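Chitooligosaccharide oxidase (Gibberella zeae, PDB 6Y0R) oxidises the C1 hydroxyl of chitooligosaccharides to the lactone with a bicovalently bound FAD, reducing molecular oxygen to hydrogen peroxide. Local coordinates at residues I128-L134 against C154-G160; R133-T139 against V326-S330; L159-L164 against V219-F224. One frame throughout, in Å; residues are numbered along the deposited sequence.

Interaction 1: residues I128-L134 against C154-G160. With FAD (flavin-adenine dinucleotide), chain B.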
loop_
_atom_site.group_PDB
_atom_site.type_symbol
_atom_site.label_atom_id
_atom_site.label_comp_id
_atom_site.label_asym_id
_atom_site.label_seq_id
_atom_site.Cartn_x
_atom_site.Cartn_y
_atom_site.Cartn_z
ATOM N N ILE A 128 10.737 -9.041 11.163
ATOM C CA ILE A 128 11.173 -8.552 9.841
ATOM C C ILE A 128 11.540 -7.079 9.943
ATOM O O ILE A 128 10.758 -6.306 10.521
ATOM C CB ILE A 128 10.088 -8.798 8.795
ATOM C CG1 ILE A 128 9.557 -10.233 8.898
ATOM C CG2 ILE A 128 10.626 -8.436 7.430
ATOM C CD1 ILE A 128 8.425 -10.548 7.926
ATOM N N GLN A 129 12.679 -6.738 9.393
ATOM C CA GLN A 129 13.099 -5.333 9.246
ATOM C C GLN A 129 12.266 -4.704 8.145
ATOM O O GLN A 129 11.986 -5.334 7.133
ATOM C CB GLN A 129 14.602 -5.236 9.021
ATOM C CG GLN A 129 15.370 -5.718 10.267
ATOM C CD GLN A 129 16.868 -5.559 10.128
ATOM O OE1 GLN A 129 17.466 -5.787 9.071
ATOM N NE2 GLN A 129 17.489 -5.019 11.176
ATOM N N PRO A 130 11.813 -3.454 8.314
ATOM C CA PRO A 130 10.912 -2.848 7.320
ATOM C C PRO A 130 11.550 -2.569 5.956
ATOM O O PRO A 130 10.823 -2.436 4.986
ATOM C CB PRO A 130 10.508 -1.510 7.961
ATOM C CG PRO A 130 11.653 -1.215 8.915
ATOM C CD PRO A 130 12.096 -2.571 9.452
ATOM N N GLY A 131 12.874 -2.476 5.890
ATOM C CA GLY A 131 13.611 -2.336 4.632
ATOM C C GLY A 131 13.597 -3.613 3.774
ATOM O O GLY A 131 14.002 -3.517 2.647
ATOM N N ALA A 132 13.073 -4.721 4.271
ATOM C CA ALA A 132 12.879 -5.935 3.460
ATOM C C ALA A 132 11.794 -5.652 2.408
ATOM O O ALA A 132 10.659 -5.290 2.799
ATOM C CB ALA A 132 12.471 -7.079 4.330
ATOM N N ARG A 133 12.083 -5.905 1.132
ATOM C CA ARG A 133 11.051 -5.775 0.075
ATOM C C ARG A 133 10.156 -7.015 0.070
ATOM O O ARG A 133 10.597 -8.080 0.533
ATOM C CB ARG A 133 11.723 -5.495 -1.259
ATOM C CG ARG A 133 12.540 -4.215 -1.249
ATOM C CD ARG A 133 13.292 -3.978 -2.548
ATOM N NE ARG A 133 14.195 -2.867 -2.417
ATOM C CZ ARG A 133 13.849 -1.584 -2.536
ATOM N NH1 ARG A 133 14.730 -0.612 -2.280
ATOM N NH2 ARG A 133 12.618 -1.297 -2.906
ATOM N N LEU A 134 8.915 -6.867 -0.395
ATOM C CA LEU A 134 7.891 -7.926 -0.263
ATOM C C LEU A 134 8.405 -9.217 -0.916
ATOM O O LEU A 134 8.105 -10.285 -0.407
ATOM C CB LEU A 134 6.582 -7.496 -0.908
ATOM C CG LEU A 134 5.915 -6.296 -0.278
ATOM C CD1 LEU A 134 4.610 -6.037 -0.981
ATOM C CD2 LEU A 134 5.699 -6.490 1.202
ATOM N N CYS A 154 3.375 -6.035 -5.572
ATOM C CA CYS A 154 4.734 -5.775 -6.217
ATOM C C CYS A 154 6.025 -6.289 -5.497
ATOM O O CYS A 154 6.220 -5.879 -4.376
ATOM C CB CYS A 154 4.685 -4.284 -6.337
ATOM S SG CYS A 154 3.346 -3.885 -7.467
ATOM N N PRO A 155 7.009 -7.137 -5.994
ATOM C CA PRO A 155 8.093 -7.648 -5.136
ATOM C C PRO A 155 9.104 -6.603 -4.616
ATOM O O PRO A 155 9.773 -6.829 -3.566
ATOM C CB PRO A 155 8.886 -8.658 -5.986
ATOM C CG PRO A 155 8.502 -8.286 -7.404
ATOM C CD PRO A 155 7.092 -7.729 -7.338
ATOM N N GLY A 156 9.117 -5.440 -5.272
ATOM C CA GLY A 156 10.041 -4.349 -4.922
ATOM C C GLY A 156 9.518 -3.464 -3.817
ATOM O O GLY A 156 10.262 -2.604 -3.347
ATOM N N VAL A 157 8.245 -3.594 -3.465
ATOM C CA VAL A 157 7.622 -2.722 -2.441
ATOM C C VAL A 157 8.283 -2.993 -1.096
ATOM O O VAL A 157 8.555 -4.134 -0.744
ATOM C CB VAL A 157 6.104 -2.950 -2.387
ATOM C CG1 VAL A 157 5.483 -2.429 -1.104
ATOM C CG2 VAL A 157 5.460 -2.367 -3.609
ATOM N N GLY A 158 8.529 -1.938 -0.326
ATOM C CA GLY A 158 9.064 -2.146 1.018
ATOM C C GLY A 158 7.999 -2.643 1.966
ATOM O O GLY A 158 6.889 -2.115 1.940
ATOM N N LEU A 159 8.350 -3.480 2.857
ATOM C CA LEU A 159 7.337 -3.929 3.828
ATOM C C LEU A 159 7.072 -2.775 4.800
ATOM O O LEU A 159 5.905 -2.603 5.214
ATOM C CB LEU A 159 7.928 -5.111 4.589
ATOM C CG LEU A 159 7.144 -5.756 5.715
ATOM C CD1 LEU A 159 5.840 -6.387 5.262
ATOM C CD2 LEU A 159 7.888 -6.423 6.818
ATOM N N GLY A 160 7.915 -1.936 5.107
ATOM C CA GLY A 160 7.657 -0.771 5.976
ATOM C C GLY A 160 6.478 0.055 5.509
ATOM O O GLY A 160 5.452 0.104 6.239
HETATM P PA FAD B . 8.276 4.323 1.087
HETATM O O1A FAD B . 8.170 5.369 0.053
HETATM O O2A FAD B . 9.600 3.906 1.587
HETATM O O5B FAD B . 7.392 4.703 2.355
HETATM C C5B FAD B . 5.979 4.894 2.269
HETATM C C4B FAD B . 5.505 5.695 3.468
HETATM O O4B FAD B . 5.747 4.937 4.680
HETATM C C3B FAD B . 6.193 7.051 3.729
HETATM O O3B FAD B . 5.319 7.937 4.440
HETATM C C2B FAD B . 7.355 6.655 4.630
HETATM O O2B FAD B . 7.919 7.732 5.383
HETATM C C1B FAD B . 6.698 5.613 5.495
HETATM N N9A FAD B . 7.608 4.624 6.053
HETATM C C8A FAD B . 8.295 3.671 5.349
HETATM N N7A FAD B . 9.052 2.911 6.131
HETATM C C5A FAD B . 8.844 3.413 7.411
HETATM C C6A FAD B . 9.363 3.046 8.667
HETATM N N6A FAD B . 10.199 2.014 8.807
HETATM N N1A FAD B . 8.986 3.766 9.760
HETATM C C2A FAD B . 8.156 4.808 9.557
HETATM N N3A FAD B . 7.585 5.230 8.424
HETATM C C4A FAD B . 7.974 4.488 7.370
HETATM N N1 FAD B . -0.074 -1.567 -2.322
HETATM C C2 FAD B . -0.919 -2.545 -1.962
HETATM O O2 FAD B . -1.619 -2.444 -0.890
HETATM N N3 FAD B . -1.006 -3.674 -2.726
HETATM C C4 FAD B . -0.269 -3.877 -3.881
HETATM O O4 FAD B . -0.384 -4.935 -4.524
HETATM C C4X FAD B . 0.638 -2.865 -4.277
HETATM N N5 FAD B . 1.406 -3.053 -5.352
HETATM C C5X FAD B . 2.370 -2.108 -5.626
HETATM C C6 FAD B . 3.253 -2.317 -6.719
HETATM C C7 FAD B . 4.220 -1.379 -7.040
HETATM C C7M FAD B . 5.141 -1.593 -8.225
HETATM C C8 FAD B . 4.377 -0.194 -6.209
HETATM C C8M FAD B . 5.486 0.819 -6.417
HETATM C C9 FAD B . 3.463 0.014 -5.156
HETATM C C9A FAD B . 2.461 -0.920 -4.857
HETATM N N10 FAD B . 1.587 -0.717 -3.775
HETATM C C10 FAD B . 0.661 -1.705 -3.421
HETATM C "C1'" FAD B . 1.625 0.507 -2.969
HETATM C "C2'" FAD B . 2.520 0.336 -1.740
HETATM O "O2'" FAD B . 1.857 -0.435 -0.736
HETATM C "C3'" FAD B . 2.847 1.709 -1.213
HETATM O "O3'" FAD B . 3.541 2.392 -2.282
HETATM C "C4'" FAD B . 3.704 1.600 0.050
HETATM O "O4'" FAD B . 3.526 2.741 0.909
HETATM C "C5'" FAD B . 5.147 1.465 -0.341
HETATM O "O5'" FAD B . 5.967 1.162 0.804
HETATM P P FAD B . 7.522 1.445 0.680
HETATM O O1P FAD B . 8.171 1.051 1.954
HETATM O O2P FAD B . 8.087 0.897 -0.579
HETATM O O3P FAD B . 7.515 3.050 0.454
#
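Gly156 O takes a hydrogen bond from Arg133 NH2 at 2.7 Å. The oxygen lies in the guanidinium plane, at the edge of the group, and the donor lies in the carbonyl plane. The Arg133 chain runs extended from CG to NE and carries CG and CD past the same oxygen. Asp113 forms a salt bridge with NH1, and Gly92 O takes a second bond from NH2, so the guanidinium is held by several partners.

The backbones are tied by three more hydrogen bonds. Leu134 N donates to Val157 O (2.8 Å), Leu159 N to Ala132 O (2.9 Å) and Gly160 N to Pro130 O (3.0 Å).

Apolar side chains pack beside these bonds. Leu134 runs alongside Val157 in the same direction, and Leu134 CD1 lies 3.7 Å from Val157 CB. Leu159 crosses Ile128 at about a right angle. Leu159 CD2 presses on Ile128 CG2 at 3.5 Å, a tight contact.

The flavin is fixed on the 154-160 side. Cys154 SG is bonded to FAD C6 at 1.7 Å, and Val157 CG2 packs against one face of the flavin ring at FAD C9. Gly158 N donates to the phosphate oxygen FAD O2P at 2.9 Å. This is the cysteinyl-flavin and pyrophosphate-binding loop of a bicovalent PCMH-type FAD domain.

Interaction 2: residues R133-T139 against V326-S330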
loop_
_atom_site.group_PDB
_atom_site.type_symbol
_atom_site.label_atom_id
_atom_site.label_comp_id
_atom_site.label_asym_id
_atom_site.label_seq_id
_atom_site.Cartn_x
_atom_site.Cartn_y
_atom_site.Cartn_z
ATOM N N ARG A 133 12.083 -5.905 1.132
ATOM C CA ARG A 133 11.051 -5.775 0.075
ATOM C C ARG A 133 10.156 -7.015 0.070
ATOM O O ARG A 133 10.597 -8.080 0.533
ATOM C CB ARG A 133 11.723 -5.495 -1.259
ATOM C CG ARG A 133 12.540 -4.215 -1.249
ATOM C CD ARG A 133 13.292 -3.978 -2.548
ATOM N NE ARG A 133 14.195 -2.867 -2.417
ATOM C CZ ARG A 133 13.849 -1.584 -2.536
ATOM N NH1 ARG A 133 14.730 -0.612 -2.280
ATOM N NH2 ARG A 133 12.618 -1.297 -2.906
ATOM N N LEU A 134 8.915 -6.867 -0.395
ATOM C CA LEU A 134 7.891 -7.926 -0.263
ATOM C C LEU A 134 8.405 -9.217 -0.916
ATOM O O LEU A 134 8.105 -10.285 -0.407
ATOM C CB LEU A 134 6.582 -7.496 -0.908
ATOM C CG LEU A 134 5.915 -6.296 -0.278
ATOM C CD1 LEU A 134 4.610 -6.037 -0.981
ATOM C CD2 LEU A 134 5.699 -6.490 1.202
ATOM N N GLY A 135 9.082 -9.137 -2.049
ATOM C CA GLY A 135 9.577 -10.376 -2.708
ATOM C C GLY A 135 10.596 -11.076 -1.845
ATOM O O GLY A 135 10.599 -12.335 -1.746
ATOM N N HIS A 136 11.415 -10.313 -1.126
ATOM C CA HIS A 136 12.431 -10.884 -0.213
ATOM C C HIS A 136 11.728 -11.475 1.007
ATOM O O HIS A 136 12.072 -12.558 1.461
ATOM C CB HIS A 136 13.465 -9.832 0.153
ATOM C CG HIS A 136 14.489 -10.343 1.098
ATOM N ND1 HIS A 136 15.373 -11.386 0.744
ATOM C CD2 HIS A 136 14.787 -9.982 2.364
ATOM C CE1 HIS A 136 16.184 -11.603 1.775
ATOM N NE2 HIS A 136 15.843 -10.755 2.790
ATOM N N VAL A 137 10.729 -10.793 1.550
ATOM C CA VAL A 137 9.875 -11.335 2.622
ATOM C C VAL A 137 9.306 -12.680 2.182
ATOM O O VAL A 137 9.410 -13.677 2.953
ATOM C CB VAL A 137 8.740 -10.374 2.988
ATOM C CG1 VAL A 137 7.721 -11.015 3.920
ATOM C CG2 VAL A 137 9.332 -9.127 3.616
ATOM N N ALA A 138 8.656 -12.704 1.008
ATOM C CA ALA A 138 7.946 -13.919 0.564
ATOM C C ALA A 138 8.975 -15.046 0.340
ATOM O O ALA A 138 8.737 -16.185 0.807
ATOM C CB ALA A 138 7.160 -13.680 -0.685
ATOM N N THR A 139 10.107 -14.716 -0.281
ATOM C CA THR A 139 11.148 -15.734 -0.593
ATOM C C THR A 139 11.666 -16.335 0.718
ATOM O O THR A 139 11.781 -17.586 0.858
ATOM C CB THR A 139 12.269 -15.119 -1.433
ATOM O OG1 THR A 139 11.675 -14.710 -2.667
ATOM C CG2 THR A 139 13.383 -16.102 -1.723
ATOM N N VAL A 326 12.277 -11.258 -8.177
ATOM C CA VAL A 326 11.294 -11.631 -7.128
ATOM C C VAL A 326 11.971 -11.615 -5.755
ATOM O O VAL A 326 11.237 -11.696 -4.750
ATOM C CB VAL A 326 10.630 -12.973 -7.459
ATOM C CG1 VAL A 326 9.572 -13.331 -6.447
ATOM C CG2 VAL A 326 10.041 -12.911 -8.858
ATOM N N ASN A 327 13.289 -11.453 -5.698
ATOM C CA ASN A 327 13.999 -11.426 -4.403
ATOM C C ASN A 327 14.954 -10.247 -4.338
ATOM O O ASN A 327 16.164 -10.413 -4.163
ATOM C CB ASN A 327 14.642 -12.767 -4.104
ATOM C CG ASN A 327 15.267 -12.815 -2.728
ATOM O OD1 ASN A 327 14.844 -12.127 -1.799
ATOM N ND2 ASN A 327 16.321 -13.599 -2.588
ATOM N N PRO A 328 14.463 -8.999 -4.485
ATOM C CA PRO A 328 15.367 -7.850 -4.514
ATOM C C PRO A 328 15.863 -7.447 -3.121
ATOM O O PRO A 328 15.068 -7.292 -2.208
ATOM C CB PRO A 328 14.487 -6.760 -5.145
ATOM C CG PRO A 328 13.111 -7.114 -4.671
ATOM C CD PRO A 328 13.057 -8.627 -4.667
ATOM N N THR A 329 17.178 -7.348 -2.965
ATOM C CA THR A 329 17.818 -6.865 -1.724
ATOM C C THR A 329 18.874 -5.794 -2.028
ATOM O O THR A 329 19.316 -5.155 -1.062
ATOM C CB THR A 329 18.419 -8.022 -0.930
ATOM O OG1 THR A 329 19.393 -8.622 -1.785
ATOM C CG2 THR A 329 17.399 -9.053 -0.517
ATOM N N SER A 330 19.306 -5.619 -3.274
ATOM C CA SER A 330 20.449 -4.729 -3.603
ATOM C C SER A 330 20.122 -3.280 -3.249
ATOM O O SER A 330 19.008 -2.810 -3.530
ATOM C CB SER A 330 20.833 -4.805 -5.036
ATOM O OG SER A 330 21.948 -3.954 -5.271
HETATM O O HOH W 1 14.816 -6.579 0.465
HETATM O O HOH W 2 16.965 -2.711 -1.627
#
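His136 reaches across to Asn327 and Thr329. His136 CB lies 3.3 Å from Asn327 OD1, and Pro328 O is a little farther. The first torsion sets CG opposite the backbone N (chi1 178°), which turns the ring toward Asn327 and Thr329. CG then sits beside Asn327 OD1. His136 ND1 donates to Asn327 OD1 at 2.7 Å, with an N-H...O angle of 152°. The oxygen is in the ring plane and is met on a lone pair. Ring and amide planes are only 7° apart, so the two flat groups meet edge to edge. Thr329 CG2 stands over one ring face in a CH-pi contact, 3.5 Å from the centroid. It is offset toward the rim and nearest ND1; CE1 and NE2 lie farther from it. The ring is thus held at its edge by a bond and on one face by a methyl. Tyr116 adds an edge-to-face ring contact.

Gly135 lets the loop come close. Gly135 CA lies 2.9 Å from Val326 O, in a CA-H...O contact. Thr139 OG1 turns back to donate to Gly135 O, while its CG2 touches the Asn327 amide. Pro328 CG packs on Arg133 CD at 3.8 Å. Two waters fasten the loop to Arg133. One accepts from Arg133 N and donates to Pro328 O. The other accepts from Arg133 NE at 2.9 Å and donates to Ser330 O. The guanidinium end itself is held by Gly156 O and Asp113.

The first turns of helix 134-145, in the FAD-binding domain, therefore rest against the loop between helix 312-320 and strand 338-346. That strand is an edge of the seven-stranded antiparallel sheet. Val326 and Thr139 both also touch Met313 of helix 312-320.

Interaction 3: residues L159-L164 against V219-F224. With FAD (flavin-adenine dinucleotide), chain B.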
loop_
_atom_site.group_PDB
_atom_site.type_symbol
_atom_site.label_atom_id
_atom_site.label_comp_id
_atom_site.label_asym_id
_atom_site.label_seq_id
_atom_site.Cartn_x
_atom_site.Cartn_y
_atom_site.Cartn_z
ATOM N N LEU A 159 8.350 -3.480 2.857
ATOM C CA LEU A 159 7.337 -3.929 3.828
ATOM C C LEU A 159 7.072 -2.775 4.800
ATOM O O LEU A 159 5.905 -2.603 5.214
ATOM C CB LEU A 159 7.928 -5.111 4.589
ATOM C CG LEU A 159 7.144 -5.756 5.715
ATOM C CD1 LEU A 159 5.840 -6.387 5.262
ATOM C CD2 LEU A 159 7.888 -6.423 6.818
ATOM N N GLY A 160 7.915 -1.936 5.107
ATOM C CA GLY A 160 7.657 -0.771 5.976
ATOM C C GLY A 160 6.478 0.055 5.509
ATOM O O GLY A 160 5.452 0.104 6.239
ATOM N N GLY A 161 6.565 0.688 4.351
ATOM C CA GLY A 161 5.466 1.556 3.941
ATOM C C GLY A 161 4.197 0.747 3.776
ATOM O O GLY A 161 3.113 1.219 4.101
ATOM N N HIS A 162 4.314 -0.465 3.243
ATOM C CA HIS A 162 3.148 -1.296 2.887
ATOM C C HIS A 162 2.343 -1.628 4.129
ATOM O O HIS A 162 1.146 -1.373 4.169
ATOM C CB HIS A 162 3.691 -2.593 2.241
ATOM C CG HIS A 162 2.682 -3.374 1.480
ATOM N ND1 HIS A 162 2.316 -4.673 1.806
ATOM C CD2 HIS A 162 2.033 -3.051 0.350
ATOM C CE1 HIS A 162 1.468 -5.090 0.859
ATOM N NE2 HIS A 162 1.287 -4.130 -0.033
ATOM N N ALA A 163 3.006 -2.223 5.131
ATOM C CA ALA A 163 2.325 -2.719 6.349
ATOM C C ALA A 163 1.892 -1.561 7.248
ATOM O O ALA A 163 0.886 -1.731 7.931
ATOM C CB ALA A 163 3.216 -3.644 7.141
ATOM N N LEU A 164 2.598 -0.445 7.256
ATOM C CA LEU A 164 2.238 0.683 8.161
ATOM C C LEU A 164 0.975 1.393 7.683
ATOM O O LEU A 164 0.424 2.218 8.453
ATOM C CB LEU A 164 3.444 1.607 8.287
ATOM C CG LEU A 164 4.648 1.010 9.030
ATOM C CD1 LEU A 164 5.834 1.947 8.940
ATOM C CD2 LEU A 164 4.324 0.614 10.455
ATOM N N VAL A 219 9.934 2.924 12.430
ATOM C CA VAL A 219 9.708 1.500 12.756
ATOM C C VAL A 219 10.983 0.787 12.318
ATOM O O VAL A 219 11.463 1.058 11.213
ATOM C CB VAL A 219 8.428 0.953 12.100
ATOM C CG1 VAL A 219 8.281 -0.547 12.350
ATOM C CG2 VAL A 219 7.214 1.715 12.632
ATOM N N VAL A 220 11.590 -0.022 13.190
ATOM C CA VAL A 220 12.878 -0.702 12.821
ATOM C C VAL A 220 12.704 -2.224 12.866
ATOM O O VAL A 220 13.617 -2.894 12.367
ATOM C CB VAL A 220 14.042 -0.279 13.741
ATOM C CG1 VAL A 220 14.429 1.151 13.492
ATOM C CG2 VAL A 220 13.693 -0.494 15.200
ATOM N N GLU A 221 11.611 -2.725 13.402
ATOM C CA GLU A 221 11.232 -4.162 13.391
ATOM C C GLU A 221 9.716 -4.296 13.462
ATOM O O GLU A 221 9.032 -3.609 14.257
ATOM C CB GLU A 221 11.880 -4.918 14.556
ATOM C CG GLU A 221 11.829 -6.432 14.383
ATOM C CD GLU A 221 12.367 -7.214 15.578
ATOM O OE1 GLU A 221 13.554 -7.573 15.538
ATOM O OE2 GLU A 221 11.586 -7.466 16.544
ATOM N N LEU A 222 9.197 -5.238 12.702
ATOM C CA LEU A 222 7.793 -5.629 12.720
ATOM C C LEU A 222 7.744 -7.109 13.035
ATOM O O LEU A 222 8.538 -7.849 12.432
ATOM C CB LEU A 222 7.162 -5.375 11.347
ATOM C CG LEU A 222 7.090 -3.895 10.986
ATOM C CD1 LEU A 222 6.815 -3.702 9.511
ATOM C CD2 LEU A 222 6.009 -3.250 11.834
ATOM N N GLU A 223 6.842 -7.496 13.917
ATOM C CA GLU A 223 6.639 -8.923 14.239
ATOM C C GLU A 223 5.256 -9.315 13.753
ATOM O O GLU A 223 4.293 -8.602 14.004
ATOM C CB GLU A 223 6.801 -9.179 15.737
ATOM C CG GLU A 223 6.715 -10.664 16.071
ATOM C CD GLU A 223 7.205 -11.052 17.456
ATOM O OE1 GLU A 223 7.176 -10.170 18.376
ATOM O OE2 GLU A 223 7.622 -12.234 17.598
ATOM N N PHE A 224 5.138 -10.497 13.168
ATOM C CA PHE A 224 3.876 -11.022 12.610
ATOM C C PHE A 224 3.650 -12.474 13.031
ATOM O O PHE A 224 4.623 -13.223 13.202
ATOM C CB PHE A 224 3.922 -11.040 11.076
ATOM C CG PHE A 224 4.145 -9.702 10.413
ATOM C CD1 PHE A 224 5.421 -9.187 10.279
ATOM C CD2 PHE A 224 3.047 -8.958 9.983
ATOM C CE1 PHE A 224 5.617 -7.946 9.689
ATOM C CE2 PHE A 224 3.238 -7.713 9.398
ATOM C CZ PHE A 224 4.526 -7.230 9.232
HETATM P PA FAD B . 8.276 4.323 1.087
HETATM O O1A FAD B . 8.170 5.369 0.053
HETATM O O2A FAD B . 9.600 3.906 1.587
HETATM O O5B FAD B . 7.392 4.703 2.355
HETATM C C5B FAD B . 5.979 4.894 2.269
HETATM C C4B FAD B . 5.505 5.695 3.468
HETATM O O4B FAD B . 5.747 4.937 4.680
HETATM C C3B FAD B . 6.193 7.051 3.729
HETATM O O3B FAD B . 5.319 7.937 4.440
HETATM C C2B FAD B . 7.355 6.655 4.630
HETATM O O2B FAD B . 7.919 7.732 5.383
HETATM C C1B FAD B . 6.698 5.613 5.495
HETATM N N9A FAD B . 7.608 4.624 6.053
HETATM C C8A FAD B . 8.295 3.671 5.349
HETATM N N7A FAD B . 9.052 2.911 6.131
HETATM C C5A FAD B . 8.844 3.413 7.411
HETATM C C6A FAD B . 9.363 3.046 8.667
HETATM N N6A FAD B . 10.199 2.014 8.807
HETATM N N1A FAD B . 8.986 3.766 9.760
HETATM C C2A FAD B . 8.156 4.808 9.557
HETATM N N3A FAD B . 7.585 5.230 8.424
HETATM C C4A FAD B . 7.974 4.488 7.370
HETATM N N1 FAD B . -0.074 -1.567 -2.322
HETATM C C2 FAD B . -0.919 -2.545 -1.962
HETATM O O2 FAD B . -1.619 -2.444 -0.890
HETATM N N3 FAD B . -1.006 -3.674 -2.726
HETATM C C4 FAD B . -0.269 -3.877 -3.881
HETATM O O4 FAD B . -0.384 -4.935 -4.524
HETATM C C4X FAD B . 0.638 -2.865 -4.277
HETATM N N5 FAD B . 1.406 -3.053 -5.352
HETATM C C5X FAD B . 2.370 -2.108 -5.626
HETATM C C6 FAD B . 3.253 -2.317 -6.719
HETATM C C7 FAD B . 4.220 -1.379 -7.040
HETATM C C7M FAD B . 5.141 -1.593 -8.225
HETATM C C8 FAD B . 4.377 -0.194 -6.209
HETATM C C8M FAD B . 5.486 0.819 -6.417
HETATM C C9 FAD B . 3.463 0.014 -5.156
HETATM C C9A FAD B . 2.461 -0.920 -4.857
HETATM N N10 FAD B . 1.587 -0.717 -3.775
HETATM C C10 FAD B . 0.661 -1.705 -3.421
HETATM C "C1'" FAD B . 1.625 0.507 -2.969
HETATM C "C2'" FAD B . 2.520 0.336 -1.740
HETATM O "O2'" FAD B . 1.857 -0.435 -0.736
HETATM C "C3'" FAD B . 2.847 1.709 -1.213
HETATM O "O3'" FAD B . 3.541 2.392 -2.282
HETATM C "C4'" FAD B . 3.704 1.600 0.050
HETATM O "O4'" FAD B . 3.526 2.741 0.909
HETATM C "C5'" FAD B . 5.147 1.465 -0.341
HETATM O "O5'" FAD B . 5.967 1.162 0.804
HETATM P P FAD B . 7.522 1.445 0.680
HETATM O O1P FAD B . 8.171 1.051 1.954
HETATM O O2P FAD B . 8.087 0.897 -0.579
HETATM O O3P FAD B . 7.515 3.050 0.454
#
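Leu159, Ala163 and Leu164 of helix 159-165 pack on Val219, Leu222 and Phe224 of strand 218-228, a helix-on-sheet layer of the PCMH-type FAD-binding domain. The contact across the segments is apolar. Leu159 and Leu222 meet tip to tip, Leu159 CD2 to Leu222 CD1 at 4.0 Å. The same Leu159 CD2 lies 4.0 Å from Phe224 CE1, approaching the ring obliquely. Ala163 CB comes to the ring edge near Phe224 CZ. Leu164 and Val219 run antiparallel past one another, Leu164 CD2 to Val219 CG2 3.8 Å.

The helix crosses the strand steeply, at 74° between their N-to-C directions, and the segment axes stay 10.1 Å apart. Leu222 and Phe224 bridge this gap from the strand. Phe224 CG lies opposite the carbonyl carbon (chi1 -59°), which sends the ring toward the helix.

Further out, Ile209 of helix 203-212 touches both Leu164 and Val219, and Met182 touches Leu222. Just after Val219, a classic beta bulge sets Val220 and Glu221 opposite Thr186.

Both elements also hold the cofactor. Gly161 N donates to FAD O1P at 2.9 Å, and Leu164 CD1 lies against the adenine at FAD C4A. The backbone of Val219 reads the adenine edge with two hydrogen bonds: Val219 N donates to FAD N1A at 3.0 Å, and Val219 O accepts from FAD N6A at 2.9 Å.

Along the chain, interaction 1 closes before interaction 3 opens, while the segments of interactions 1 and 2 alternate. Both segments of interaction 3 fall between the two segments of interaction 2 in sequence. Interactions 1 and 2 have centres about 7 Å apart and share Arg133 and Leu134 at the start of helix 134-145. Interactions 1 and 3 are about 8 Å apart and share Leu159 and Gly160 of helix 159-165. Interactions 2 and 3 are more distant, about 14 Å between centres. Strand 125-128, which leads into interaction 1, pairs with strand 218-228 of interaction 3. Interactions 1 and 3 touch FAD within one domain, from flavin to adenine. Interaction 2 joins that domain to the later 326-330 loop.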